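Local coordinates for protein putative transcriptional regulator (Streptomyces coelicolor, PDB 2HXI) that probably binds operator DNA through an N-terminal helix-turn-helix domain and regulates transcription, as a dimeric, all-helical member of the TetR family, at residues 86-91 against 107-112; 99-104 against 141-146. One frame throughout, in Å; residues are numbered along the deposited sequence.

Contact 1: residues 86-91 against 107-112; sequences LSAMDG and LRLRES
Ala88 and Arg108 bring the end of helix 73-88 against the flank of helix 98-113, their CA atoms only 5.4 Å apart, and the 89-91 backbone turns past the Arg108 side chain. That side chain does most of the work. With CG beside the backbone N (chi1 -83°) and the chain extended to NE, it runs along the Ala88 carbonyl and delivers its guanidinium to the backbone oxygens of the turn. NH2 donates twice, to Ala88 O at 2.6 Å and to Asp90 O at 2.9 Å, the latter bond nearly straight at 168°. Both acceptors lie at the guanidinium edge, almost exactly in its plane, although NH2 stands above the carbonyl plane of Asp90. A water accepts from Arg108 NH1 and donates to Asp90 O, closing a second path to the same oxygen. The grip is thus on main-chain carbonyls. One turn along, Ser112 OG sits 3.2 Å from Ala88 CA, close packing that a small residue permits, and another water links this hydroxyl to Ser87 OG. On the buried side Leu109 CD2 meets Ala88 CB at 4.0 Å, while Met89, present as selenomethionine, turns to Leu135 and Glu139 of helix 131-146. An arginine binding the carbonyls of Ala88 and Asp90 near the end of helix 73-88 here fastens the helix that leads out of the DNA-binding domain to the C-terminal helical domain of the TetR fold, which binds ligands in many TetR relatives.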
loop_
_atom_site.group_PDB
_atom_site.type_symbol
_atom_site.label_atom_id
_atom_site.label_comp_id
_atom_site.label_asym_id
_atom_site.label_seq_id
_atom_site.Cartn_x
_atom_site.Cartn_y
_atom_site.Cartn_z
ATOM N N LEU B 86 10.646 0.566 -16.755
ATOM C CA LEU B 86 11.048 0.846 -18.107
ATOM C C LEU B 86 10.069 0.240 -19.086
ATOM O O LEU B 86 9.601 0.924 -20.029
ATOM C CB LEU B 86 12.484 0.341 -18.327
ATOM C CG LEU B 86 13.061 0.589 -19.732
ATOM C CD1 LEU B 86 13.170 2.066 -20.041
ATOM C CD2 LEU B 86 14.435 -0.077 -19.844
ATOM N N SER B 87 9.693 -1.023 -18.848
ATOM C CA SER B 87 8.718 -1.650 -19.733
ATOM C C SER B 87 7.328 -1.045 -19.589
ATOM O O SER B 87 6.571 -0.998 -20.569
ATOM C CB SER B 87 8.710 -3.181 -19.633
ATOM O OG SER B 87 8.309 -3.623 -18.360
ATOM N N ALA B 88 6.973 -0.580 -18.386
ATOM C CA ALA B 88 5.693 0.110 -18.246
ATOM C C ALA B 88 5.571 1.252 -19.235
ATOM O O ALA B 88 4.457 1.558 -19.736
ATOM C CB ALA B 88 5.470 0.600 -16.805
HETATM N N MSE B 89 6.702 1.904 -19.510
HETATM C CA MSE B 89 6.747 3.151 -20.262
HETATM C C MSE B 89 6.999 2.848 -21.735
HETATM O O MSE B 89 6.931 3.746 -22.566
HETATM C CB MSE B 89 7.809 4.095 -19.667
HETATM C CG MSE B 89 7.504 4.579 -18.208
HETATM SE SE MSE B 89 5.695 5.487 -18.129
HETATM C CE MSE B 89 6.035 7.045 -19.171
ATOM N N ASP B 90 7.168 1.542 -22.046
ATOM C CA ASP B 90 7.275 1.027 -23.413
ATOM C C ASP B 90 6.175 1.415 -24.333
ATOM O O ASP B 90 5.021 0.924 -24.242
ATOM C CB ASP B 90 7.437 -0.502 -23.460
ATOM C CG ASP B 90 8.865 -0.904 -23.444
ATOM O OD1 ASP B 90 9.689 -0.065 -23.908
ATOM O OD2 ASP B 90 9.162 -2.030 -22.980
ATOM N N GLY B 91 6.563 2.291 -25.259
ATOM C CA GLY B 91 5.636 2.737 -26.293
ATOM C C GLY B 91 4.684 3.783 -25.772
ATOM O O GLY B 91 3.617 3.999 -26.355
ATOM N N LEU B 107 -2.022 3.584 -14.682
ATOM C CA LEU B 107 -2.546 2.287 -15.150
ATOM C C LEU B 107 -1.438 1.410 -15.708
ATOM O O LEU B 107 -1.497 0.158 -15.539
ATOM C CB LEU B 107 -3.652 2.448 -16.207
ATOM C CG LEU B 107 -4.873 3.174 -15.593
ATOM C CD1 LEU B 107 -5.934 3.378 -16.703
ATOM C CD2 LEU B 107 -5.449 2.464 -14.396
ATOM N N ARG B 108 -0.481 2.030 -16.431
ATOM C CA ARG B 108 0.595 1.256 -17.048
ATOM C C ARG B 108 1.421 0.658 -15.929
ATOM O O ARG B 108 1.833 -0.475 -16.018
ATOM C CB ARG B 108 1.476 2.071 -17.988
ATOM C CG ARG B 108 0.849 2.202 -19.389
ATOM C CD ARG B 108 1.624 3.243 -20.179
ATOM N NE ARG B 108 1.439 3.152 -21.652
ATOM C CZ ARG B 108 2.279 2.565 -22.493
ATOM N NH1 ARG B 108 2.002 2.586 -23.798
ATOM N NH2 ARG B 108 3.389 1.955 -22.058
ATOM N N LEU B 109 1.671 1.431 -14.872
ATOM C CA LEU B 109 2.464 0.918 -13.784
ATOM C C LEU B 109 1.731 -0.221 -13.098
ATOM O O LEU B 109 2.368 -1.224 -12.730
ATOM C CB LEU B 109 2.743 2.026 -12.743
ATOM C CG LEU B 109 3.692 3.164 -13.178
ATOM C CD1 LEU B 109 3.638 4.292 -12.121
ATOM C CD2 LEU B 109 5.162 2.623 -13.330
ATOM N N ARG B 110 0.408 -0.070 -12.873
ATOM C CA ARG B 110 -0.333 -1.104 -12.197
ATOM C C ARG B 110 -0.282 -2.397 -13.063
ATOM O O ARG B 110 -0.134 -3.525 -12.537
ATOM C CB ARG B 110 -1.769 -0.648 -11.964
ATOM C CG ARG B 110 -2.554 -1.719 -11.227
ATOM C CD ARG B 110 -3.980 -1.301 -10.923
ATOM N NE ARG B 110 -4.712 -2.448 -10.412
ATOM C CZ ARG B 110 -5.472 -3.224 -11.156
ATOM N NH1 ARG B 110 -5.609 -2.952 -12.451
ATOM N NH2 ARG B 110 -6.075 -4.267 -10.583
ATOM N N GLU B 111 -0.454 -2.234 -14.381
ATOM C CA GLU B 111 -0.481 -3.406 -15.258
ATOM C C GLU B 111 0.873 -4.092 -15.264
ATOM O O GLU B 111 0.962 -5.303 -15.070
ATOM C CB GLU B 111 -1.058 -3.009 -16.632
ATOM C CG GLU B 111 -0.325 -3.283 -17.911
ATOM C CD GLU B 111 -1.072 -2.534 -19.092
ATOM O OE1 GLU B 111 -0.657 -1.385 -19.519
ATOM O OE2 GLU B 111 -2.120 -3.112 -19.517
ATOM N N SER B 112 1.942 -3.312 -15.411
ATOM C CA SER B 112 3.289 -3.883 -15.422
ATOM C C SER B 112 3.643 -4.640 -14.151
ATOM O O SER B 112 4.348 -5.674 -14.193
ATOM C CB SER B 112 4.314 -2.794 -15.726
ATOM O OG SER B 112 4.171 -2.413 -17.094
HETATM O O HOH W 1 5.640 -4.390 -18.225
HETATM O O HOH W 2 2.875 0.526 -25.500
#

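Contact 2: residues 99-104 against 141-146; sequences KQRLTA and LQALRA
Arg101 and Leu102 carry this side of an antiparallel helix pair in the C-terminal helical domain of the TetR fold, packed on Ala143 of helix 131-146. The axes of the two segments approach to 9.1 Å with 157° between their directions. Lys99 points away from the partner and forms a salt bridge with Glu235 of helix 219-237; its carbonyl oxygen accepts from both OG1 and N of Thr103, which approach from opposite faces of the carbonyl. Arg101 comes next, CB against Ala143 CB at 4.2 Å; its chain then bends at chi3 (66°), carrying the guanidinium over the start of the Ala143 backbone, whose N lies over one face toward the rim. NH2 touches Gln142 CB at 3.5 Å and NH1 reaches the Ala146 methyl, so the group spans a full turn of the partner helix by van der Waals contact. Its charge is met by Glu139, one turn earlier on that helix, through NE. With an alanine here, Glu139 would probably lose its mate and the backbone around Ala143 its cover. Leu141, Gln142 and Arg145 also pack on the second subunit. Leu102 fills the buried side, its surroundings completed by Leu161 and Leu231. It splits its two methyls across the partner: CD2 presses on Ala143 CB at 3.5 Å, while CD1 meets Leu144 CD2 at 4.0 Å.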
loop_
_atom_site.group_PDB
_atom_site.type_symbol
_atom_site.label_atom_id
_atom_site.label_comp_id
_atom_site.label_asym_id
_atom_site.label_seq_id
_atom_site.Cartn_x
_atom_site.Cartn_y
_atom_site.Cartn_z
ATOM N N LYS B 99 -4.509 15.210 -16.710
ATOM C CA LYS B 99 -5.135 14.211 -15.857
ATOM C C LYS B 99 -5.184 12.868 -16.595
ATOM O O LYS B 99 -4.936 11.809 -15.987
ATOM C CB LYS B 99 -6.518 14.726 -15.420
ATOM C CG LYS B 99 -6.450 15.643 -14.244
ATOM C CD LYS B 99 -7.850 16.061 -13.686
ATOM C CE LYS B 99 -8.693 14.958 -13.151
ATOM N NZ LYS B 99 -10.103 15.607 -12.944
ATOM N N GLN B 100 -5.445 12.891 -17.914
ATOM C CA GLN B 100 -5.467 11.663 -18.707
ATOM C C GLN B 100 -4.052 11.016 -18.733
ATOM O O GLN B 100 -3.904 9.769 -18.586
ATOM C CB GLN B 100 -5.879 11.987 -20.109
ATOM C CG GLN B 100 -7.367 12.307 -20.118
ATOM C CD GLN B 100 -7.864 12.585 -21.507
ATOM O OE1 GLN B 100 -7.376 13.508 -22.196
ATOM N NE2 GLN B 100 -8.828 11.756 -21.958
ATOM N N ARG B 101 -3.035 11.877 -18.798
ATOM C CA ARG B 101 -1.620 11.433 -18.857
ATOM C C ARG B 101 -1.227 10.797 -17.527
ATOM O O ARG B 101 -0.666 9.664 -17.498
ATOM C CB ARG B 101 -0.720 12.659 -19.159
ATOM C CG ARG B 101 -0.849 13.118 -20.624
ATOM C CD ARG B 101 -0.183 14.493 -20.834
ATOM N NE ARG B 101 1.260 14.429 -20.654
ATOM C CZ ARG B 101 2.048 15.506 -20.699
ATOM N NH1 ARG B 101 1.497 16.708 -20.883
ATOM N NH2 ARG B 101 3.382 15.366 -20.573
ATOM N N LEU B 102 -1.583 11.426 -16.420
ATOM C CA LEU B 102 -1.208 10.865 -15.108
ATOM C C LEU B 102 -1.941 9.545 -14.889
ATOM O O LEU B 102 -1.364 8.614 -14.369
ATOM C CB LEU B 102 -1.553 11.874 -13.973
ATOM C CG LEU B 102 -0.685 13.156 -13.925
ATOM C CD1 LEU B 102 -1.218 14.069 -12.786
ATOM C CD2 LEU B 102 0.827 12.723 -13.749
ATOM N N THR B 103 -3.182 9.473 -15.381
ATOM C CA THR B 103 -4.013 8.246 -15.217
ATOM C C THR B 103 -3.409 7.138 -16.056
ATOM O O THR B 103 -3.255 6.011 -15.580
ATOM C CB THR B 103 -5.501 8.539 -15.593
ATOM O OG1 THR B 103 -6.002 9.581 -14.727
ATOM C CG2 THR B 103 -6.322 7.268 -15.381
ATOM N N ALA B 104 -3.017 7.483 -17.279
ATOM C CA ALA B 104 -2.387 6.508 -18.180
ATOM C C ALA B 104 -1.099 5.924 -17.612
ATOM O O ALA B 104 -0.860 4.711 -17.695
ATOM C CB ALA B 104 -2.221 7.113 -19.614
ATOM N N LEU B 141 6.134 14.559 -14.004
ATOM C CA LEU B 141 6.508 15.936 -13.727
ATOM C C LEU B 141 6.033 16.873 -14.878
ATOM O O LEU B 141 5.559 17.988 -14.618
ATOM C CB LEU B 141 8.037 16.012 -13.539
ATOM C CG LEU B 141 8.607 15.381 -12.248
ATOM C CD1 LEU B 141 10.151 15.172 -12.211
ATOM C CD2 LEU B 141 8.087 16.118 -11.007
ATOM N N GLN B 142 6.137 16.437 -16.141
ATOM C CA GLN B 142 5.670 17.251 -17.271
ATOM C C GLN B 142 4.150 17.420 -17.146
ATOM O O GLN B 142 3.614 18.508 -17.347
ATOM C CB GLN B 142 6.046 16.584 -18.616
ATOM C CG GLN B 142 7.524 16.681 -18.939
ATOM C CD GLN B 142 7.960 18.116 -19.332
ATOM O OE1 GLN B 142 7.154 19.051 -19.366
ATOM N NE2 GLN B 142 9.232 18.273 -19.647
ATOM N N ALA B 143 3.464 16.328 -16.834
ATOM C CA ALA B 143 1.990 16.403 -16.593
ATOM C C ALA B 143 1.594 17.381 -15.472
ATOM O O ALA B 143 0.681 18.193 -15.661
ATOM C CB ALA B 143 1.392 15.001 -16.364
ATOM N N LEU B 144 2.312 17.321 -14.360
ATOM C CA LEU B 144 2.070 18.242 -13.236
ATOM C C LEU B 144 2.349 19.716 -13.681
ATOM O O LEU B 144 1.594 20.639 -13.344
ATOM C CB LEU B 144 2.936 17.871 -12.045
ATOM C CG LEU B 144 2.404 16.551 -11.342
ATOM C CD1 LEU B 144 3.420 16.022 -10.291
ATOM C CD2 LEU B 144 0.932 16.758 -10.687
ATOM N N ARG B 145 3.413 19.936 -14.479
ATOM C CA ARG B 145 3.610 21.290 -15.003
ATOM C C ARG B 145 2.483 21.715 -15.884
ATOM O O ARG B 145 2.049 22.850 -15.836
ATOM C CB ARG B 145 4.936 21.431 -15.781
ATOM C CG ARG B 145 6.103 21.538 -14.791
ATOM C CD ARG B 145 7.438 21.804 -15.544
ATOM N NE ARG B 145 8.362 22.612 -14.709
ATOM C CZ ARG B 145 9.640 22.866 -15.049
ATOM N NH1 ARG B 145 10.141 22.365 -16.140
ATOM N NH2 ARG B 145 10.393 23.596 -14.257
ATOM N N ALA B 146 2.030 20.764 -16.717
ATOM C CA ALA B 146 0.926 21.048 -17.655
ATOM C C ALA B 146 -0.367 21.488 -16.989
ATOM O O ALA B 146 -1.118 22.294 -17.568
ATOM C CB ALA B 146 0.658 19.877 -18.528
#

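In the fold
Helix 98-113 is common to both contacts: its first turns pack on helix 131-146 in contact 2, and its last turns hold the end of helix 73-88 in contact 1. The two centres are 15 Å apart, and contact 1 lies nearer the middle of the chain, 10 Å from its centre against 17 Å for contact 2. Glu139 ties them together, touching Met89 of contact 1 and pairing with Arg101 of contact 2. Contact 1 fastens the helix arriving from the predicted DNA-binding helix-turn-helix at residues 51-70, whereas contact 2 has the second subunit behind helix 131-146.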